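Local structure of protein (sliding clamp) (Enterobacteria phage RB69, 1B77) at residues Thr116-Glu121 against Leu167-Tyr172; Gly192-Met197 against Phe209-Val214. The protein probably encircles DNA as a ring of three subunits, a sliding clamp that tethers the phage DNA polymerase and so makes replication processive. All coordinates share one frame; numbering follows the deposited sequence.

Interaction 1. Residues Thr116-Glu121 against Leu167-Tyr172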
loop_
_atom_site.group_PDB
_atom_site.type_symbol
_atom_site.label_atom_id
_atom_site.label_comp_id
_atom_site.label_asym_id
_atom_site.label_seq_id
_atom_site.Cartn_x
_atom_site.Cartn_y
_atom_site.Cartn_z
ATOM N N THR A 116 -19.399 -29.840 -13.443
ATOM C CA THR A 116 -19.508 -28.572 -14.164
ATOM C C THR A 116 -18.107 -27.980 -14.208
ATOM O O THR A 116 -17.130 -28.683 -13.945
ATOM C CB THR A 116 -20.483 -27.570 -13.473
ATOM O OG1 THR A 116 -20.537 -26.352 -14.229
ATOM C CG2 THR A 116 -20.037 -27.256 -12.055
ATOM N N GLU A 117 -18.000 -26.698 -14.542
ATOM C CA GLU A 117 -16.697 -26.062 -14.609
ATOM C C GLU A 117 -16.795 -24.548 -14.600
ATOM O O GLU A 117 -17.805 -23.979 -14.996
ATOM C CB GLU A 117 -15.956 -26.519 -15.864
ATOM C CG GLU A 117 -16.469 -25.944 -17.172
ATOM C CD GLU A 117 -15.727 -26.512 -18.373
ATOM O OE1 GLU A 117 -14.483 -26.648 -18.299
ATOM O OE2 GLU A 117 -16.377 -26.818 -19.397
ATOM N N ILE A 118 -15.735 -23.900 -14.139
ATOM C CA ILE A 118 -15.690 -22.449 -14.083
ATOM C C ILE A 118 -14.383 -21.976 -14.725
ATOM O O ILE A 118 -13.313 -22.516 -14.445
ATOM C CB ILE A 118 -15.782 -21.964 -12.619
ATOM C CG1 ILE A 118 -15.802 -20.439 -12.563
ATOM C CG2 ILE A 118 -14.638 -22.559 -11.802
ATOM C CD1 ILE A 118 -16.285 -19.891 -11.231
ATOM N N LYS A 119 -14.488 -20.984 -15.603
ATOM C CA LYS A 119 -13.324 -20.441 -16.296
ATOM C C LYS A 119 -12.591 -19.451 -15.403
ATOM O O LYS A 119 -13.174 -18.908 -14.462
ATOM C CB LYS A 119 -13.761 -19.740 -17.586
ATOM C CG LYS A 119 -14.521 -20.622 -18.571
ATOM C CD LYS A 119 -14.971 -19.817 -19.780
ATOM C CE LYS A 119 -15.658 -20.692 -20.820
ATOM N NZ LYS A 119 -14.756 -21.780 -21.297
ATOM N N ALA A 120 -11.322 -19.210 -15.721
ATOM C CA ALA A 120 -10.469 -18.296 -14.964
ATOM C C ALA A 120 -11.053 -16.903 -14.699
ATOM O O ALA A 120 -11.024 -16.432 -13.565
ATOM C CB ALA A 120 -9.115 -18.165 -15.655
ATOM N N GLU A 121 -11.575 -16.236 -15.726
ATOM C CA GLU A 121 -12.137 -14.895 -15.525
ATOM C C GLU A 121 -13.410 -14.940 -14.683
ATOM O O GLU A 121 -13.621 -14.099 -13.802
ATOM C CB GLU A 121 -12.440 -14.222 -16.865
ATOM C CG GLU A 121 -11.255 -14.139 -17.813
ATOM C CD GLU A 121 -11.488 -13.133 -18.931
ATOM O OE1 GLU A 121 -12.664 -12.969 -19.347
ATOM O OE2 GLU A 121 -10.494 -12.514 -19.392
ATOM N N LEU A 167 -23.932 -16.198 -11.668
ATOM C CA LEU A 167 -23.028 -16.587 -12.741
ATOM C C LEU A 167 -23.458 -17.920 -13.347
ATOM O O LEU A 167 -23.628 -18.914 -12.635
ATOM C CB LEU A 167 -21.601 -16.702 -12.194
ATOM C CG LEU A 167 -20.540 -17.420 -13.039
ATOM C CD1 LEU A 167 -20.303 -16.668 -14.338
ATOM C CD2 LEU A 167 -19.243 -17.512 -12.243
ATOM N N THR A 168 -23.627 -17.937 -14.664
ATOM C CA THR A 168 -24.026 -19.141 -15.390
ATOM C C THR A 168 -22.773 -19.931 -15.782
ATOM O O THR A 168 -21.805 -19.369 -16.301
ATOM C CB THR A 168 -24.803 -18.778 -16.676
ATOM O OG1 THR A 168 -25.948 -17.987 -16.327
ATOM C CG2 THR A 168 -25.259 -20.023 -17.404
ATOM N N LEU A 169 -22.786 -21.236 -15.539
ATOM C CA LEU A 169 -21.630 -22.057 -15.872
ATOM C C LEU A 169 -21.817 -22.885 -17.138
ATOM O O LEU A 169 -21.497 -22.426 -18.237
ATOM C CB LEU A 169 -21.280 -22.964 -14.685
ATOM C CG LEU A 169 -21.033 -22.172 -13.391
ATOM C CD1 LEU A 169 -20.704 -23.121 -12.249
ATOM C CD2 LEU A 169 -19.910 -21.171 -13.610
ATOM N N THR A 170 -22.340 -24.098 -16.986
ATOM C CA THR A 170 -22.555 -25.003 -18.113
ATOM C C THR A 170 -24.009 -25.449 -18.247
ATOM O O THR A 170 -24.848 -25.144 -17.389
ATOM C CB THR A 170 -21.693 -26.259 -17.968
ATOM O OG1 THR A 170 -22.028 -26.918 -16.741
ATOM C CG2 THR A 170 -20.218 -25.900 -17.960
ATOM N N ASP A 171 -24.295 -26.180 -19.323
ATOM C CA ASP A 171 -25.642 -26.677 -19.574
ATOM C C ASP A 171 -25.881 -27.918 -18.734
ATOM O O ASP A 171 -24.970 -28.706 -18.509
ATOM C CB ASP A 171 -25.837 -27.036 -21.053
ATOM C CG ASP A 171 -25.562 -25.867 -21.987
ATOM O OD1 ASP A 171 -26.031 -24.748 -21.707
ATOM O OD2 ASP A 171 -24.880 -26.080 -23.009
ATOM N N TYR A 172 -27.111 -28.084 -18.264
ATOM C CA TYR A 172 -27.458 -29.245 -17.455
ATOM C C TYR A 172 -28.772 -29.837 -17.926
ATOM O O TYR A 172 -29.835 -29.243 -17.733
ATOM C CB TYR A 172 -27.574 -28.871 -15.976
ATOM C CG TYR A 172 -28.006 -30.034 -15.109
ATOM C CD1 TYR A 172 -27.188 -31.155 -14.949
ATOM C CD2 TYR A 172 -29.239 -30.027 -14.452
ATOM C CE1 TYR A 172 -27.580 -32.234 -14.158
ATOM C CE2 TYR A 172 -29.645 -31.101 -13.659
ATOM C CZ TYR A 172 -28.810 -32.200 -13.516
ATOM O OH TYR A 172 -29.197 -33.261 -12.728
#
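The hydroxyls of Thr116 and Thr170 meet in a hydrogen bond, OG1 to OG1 at 3.0 Å, in which either could be the donor. It is the one polar link between 116-121 and 167-172, whose strands run at 138° to each other and share no backbone ladder. Thr116 swings OG1 anti to its own backbone nitrogen (chi1 180°), which carries the oxygen toward the other strand, while its methyl CG2 is left near Leu169. Threonine suits both ends of this link: it is beta-branched, at home in a strand, and offers a hydroxyl to its partner and a methyl to apolar neighbours. The CG2 of Thr170 accordingly rests against the aliphatic part of Glu117, at CG (3.8 Å), and the carboxylate lies beyond on the exposed side.

Leu169 comes in crosswise to Thr116, its CB 3.5 Å from Thr116 OG1 and 3.6 Å from the carbonyl oxygen of Glu117. Further along, Ile118 and Leu167 also meet at about a right angle, methyl to methyl, with Ile118 CD1 3.9 Å from Leu167 CD2; branched apolar chains fit this buried patch.

Within this chain the two strands are the outermost of two different sheets. Strand 114-118 is hydrogen-bonded to 194-201, and strand 165-171 to 146-152, so side chains bridge the gap between the sheets. Ile118 also touches Leu123 of helix 120-132, and Leu167 pairs with a strand of a neighbouring subunit, carrying its sheet across the interface.

Interaction 2. Residues Gly192-Met197 against Phe209-Val214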
loop_
_atom_site.group_PDB
_atom_site.type_symbol
_atom_site.label_atom_id
_atom_site.label_comp_id
_atom_site.label_asym_id
_atom_site.label_seq_id
_atom_site.Cartn_x
_atom_site.Cartn_y
_atom_site.Cartn_z
ATOM N N GLY A 192 -7.394 -19.624 -12.064
ATOM C CA GLY A 192 -7.272 -20.678 -13.062
ATOM C C GLY A 192 -8.612 -21.246 -13.512
ATOM O O GLY A 192 -9.670 -20.801 -13.053
ATOM N N ASN A 193 -8.560 -22.222 -14.422
ATOM C CA ASN A 193 -9.751 -22.888 -14.943
ATOM C C ASN A 193 -9.958 -24.162 -14.126
ATOM O O ASN A 193 -9.012 -24.923 -13.894
ATOM C CB ASN A 193 -9.556 -23.265 -16.412
ATOM C CG ASN A 193 -9.337 -22.059 -17.304
ATOM O OD1 ASN A 193 -10.217 -21.215 -17.456
ATOM N ND2 ASN A 193 -8.157 -21.977 -17.900
ATOM N N TYR A 194 -11.187 -24.405 -13.691
ATOM C CA TYR A 194 -11.445 -25.579 -12.884
ATOM C C TYR A 194 -12.613 -26.449 -13.308
ATOM O O TYR A 194 -13.640 -25.960 -13.766
ATOM C CB TYR A 194 -11.678 -25.175 -11.424
ATOM C CG TYR A 194 -10.492 -24.531 -10.760
ATOM C CD1 TYR A 194 -10.167 -23.193 -10.999
ATOM C CD2 TYR A 194 -9.667 -25.273 -9.921
ATOM C CE1 TYR A 194 -9.040 -22.618 -10.410
ATOM C CE2 TYR A 194 -8.542 -24.709 -9.332
ATOM C CZ TYR A 194 -8.234 -23.387 -9.581
ATOM O OH TYR A 194 -7.114 -22.844 -8.991
ATOM N N LYS A 195 -12.424 -27.751 -13.142
ATOM C CA LYS A 195 -13.471 -28.723 -13.394
ATOM C C LYS A 195 -14.126 -28.798 -12.014
ATOM O O LYS A 195 -13.440 -29.021 -11.020
ATOM C CB LYS A 195 -12.872 -30.084 -13.768
ATOM C CG LYS A 195 -13.903 -31.200 -13.851
ATOM C CD LYS A 195 -13.373 -32.415 -14.616
ATOM C CE LYS A 195 -12.170 -33.040 -13.932
ATOM N NZ LYS A 195 -11.661 -34.226 -14.687
ATOM N N VAL A 196 -15.434 -28.595 -11.945
ATOM C CA VAL A 196 -16.134 -28.622 -10.663
ATOM C C VAL A 196 -16.969 -29.876 -10.472
ATOM O O VAL A 196 -17.940 -30.096 -11.184
ATOM C CB VAL A 196 -17.060 -27.404 -10.531
ATOM C CG1 VAL A 196 -17.738 -27.405 -9.161
ATOM C CG2 VAL A 196 -16.262 -26.133 -10.752
ATOM N N MET A 197 -16.592 -30.688 -9.495
ATOM C CA MET A 197 -17.314 -31.920 -9.215
ATOM C C MET A 197 -18.070 -31.826 -7.890
ATOM O O MET A 197 -17.469 -31.670 -6.824
ATOM C CB MET A 197 -16.332 -33.082 -9.197
ATOM C CG MET A 197 -15.567 -33.193 -10.499
ATOM S SD MET A 197 -14.237 -34.360 -10.401
ATOM C CE MET A 197 -12.933 -33.323 -9.704
ATOM N N PHE A 209 -12.711 -28.905 -6.763
ATOM C CA PHE A 209 -12.341 -28.009 -7.852
ATOM C C PHE A 209 -10.979 -28.469 -8.327
ATOM O O PHE A 209 -10.002 -28.451 -7.568
ATOM C CB PHE A 209 -12.258 -26.555 -7.388
ATOM C CG PHE A 209 -13.584 -25.956 -7.028
ATOM C CD1 PHE A 209 -14.266 -26.377 -5.889
ATOM C CD2 PHE A 209 -14.154 -24.965 -7.828
ATOM C CE1 PHE A 209 -15.496 -25.820 -5.551
ATOM C CE2 PHE A 209 -15.380 -24.405 -7.496
ATOM C CZ PHE A 209 -16.053 -24.833 -6.356
ATOM N N GLU A 210 -10.917 -28.877 -9.587
ATOM C CA GLU A 210 -9.672 -29.369 -10.126
ATOM C C GLU A 210 -9.144 -28.637 -11.347
ATOM O O GLU A 210 -9.865 -28.406 -12.323
ATOM C CB GLU A 210 -9.812 -30.849 -10.444
ATOM C CG GLU A 210 -8.560 -31.450 -11.017
ATOM C CD GLU A 210 -8.675 -32.942 -11.184
ATOM O OE1 GLU A 210 -9.642 -33.397 -11.838
ATOM O OE2 GLU A 210 -7.797 -33.658 -10.665
ATOM N N SER A 211 -7.869 -28.271 -11.275
ATOM C CA SER A 211 -7.193 -27.597 -12.369
ATOM C C SER A 211 -6.008 -28.480 -12.710
ATOM O O SER A 211 -5.804 -29.521 -12.090
ATOM C CB SER A 211 -6.695 -26.213 -11.943
ATOM O OG SER A 211 -5.679 -26.313 -10.955
ATOM N N SER A 212 -5.225 -28.062 -13.691
ATOM C CA SER A 212 -4.059 -28.830 -14.089
ATOM C C SER A 212 -2.956 -28.694 -13.047
ATOM O O SER A 212 -1.998 -29.461 -13.051
ATOM C CB SER A 212 -3.549 -28.335 -15.437
ATOM O OG SER A 212 -3.199 -26.964 -15.367
ATOM N N GLN A 213 -3.101 -27.722 -12.151
ATOM C CA GLN A 213 -2.101 -27.473 -11.116
ATOM C C GLN A 213 -2.477 -27.879 -9.698
ATOM O O GLN A 213 -1.645 -28.379 -8.949
ATOM C CB GLN A 213 -1.725 -25.989 -11.100
ATOM C CG GLN A 213 -0.518 -25.625 -11.944
ATOM C CD GLN A 213 -0.128 -24.164 -11.786
ATOM O OE1 GLN A 213 -0.017 -23.649 -10.664
ATOM N NE2 GLN A 213 0.087 -23.488 -12.912
ATOM N N VAL A 214 -3.726 -27.660 -9.316
ATOM C CA VAL A 214 -4.146 -27.983 -7.958
ATOM C C VAL A 214 -5.572 -28.531 -7.871
ATOM O O VAL A 214 -6.415 -28.224 -8.712
ATOM C CB VAL A 214 -4.057 -26.716 -7.049
ATOM C CG1 VAL A 214 -4.499 -27.046 -5.624
ATOM C CG2 VAL A 214 -2.640 -26.180 -7.037
HETATM O O HOH W 1 -6.855 -26.094 -15.379
HETATM O O HOH W 2 -4.719 -23.883 -10.479
#
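Ser211 lays its CB over one face of the Tyr194 ring, a CH-pi contact 3.9 Å from the ring centroid, where the antiparallel hairpin of strands 194-201 and 204-210 gives way to a turn. The small serine can sit this close to the ring and still use its hydroxyl: OG accepts from the backbone N of Gln213 and of Val214, an ST turn and an ST motif that hold the chain as it bends away. In the hairpin itself, Lys195 and Glu210 form a hydrogen-bonded pair. Lys195 N reaches Glu210 O at 2.8 Å and Glu210 N returns to Lys195 O at 2.9 Å, both nearly straight.

In both residues CG stands opposite the backbone nitrogen (chi1 172° and 180°), sending the chains out side by side on one face of the sheet, so that Lys195 NZ makes a rather long salt bridge to Glu210 OE1 (3.6 Å). Apolar Val196 and Phe209, a non-hydrogen-bonded pair, suit the other, buried face. There Val196 CG1 lies over the Phe209 ring toward its rim, and CG2 comes within 3.8 Å of Phe209 CD2.

Tyrosine gives Ser211 a ring face and Gln190 O a hydroxyl partner; a water also donates to Tyr194 OH at 3.0 Å and lies 2.7 Å from Ser211 OG.

Overall arrangement
Interaction 1 closes along the chain before interaction 2 opens, and their centres lie about 12 Å apart on the same side of the chain's centre. Strands 114-118 and 194-201 are neighbours in one antiparallel sheet, which joins the contacts directly: Thr116 O lies 2.6 Å from Val196 N, a probable hydrogen bond. Asn193 OD1 probably also accepts from Ala120 N at the start of helix 120-132. Interaction 2 thus lies within this sheet, whereas interaction 1 faces its outer strand toward a second sheet that continues into a neighbouring subunit. Together they trace a path from the sheet's interior toward the subunit boundary of the ring.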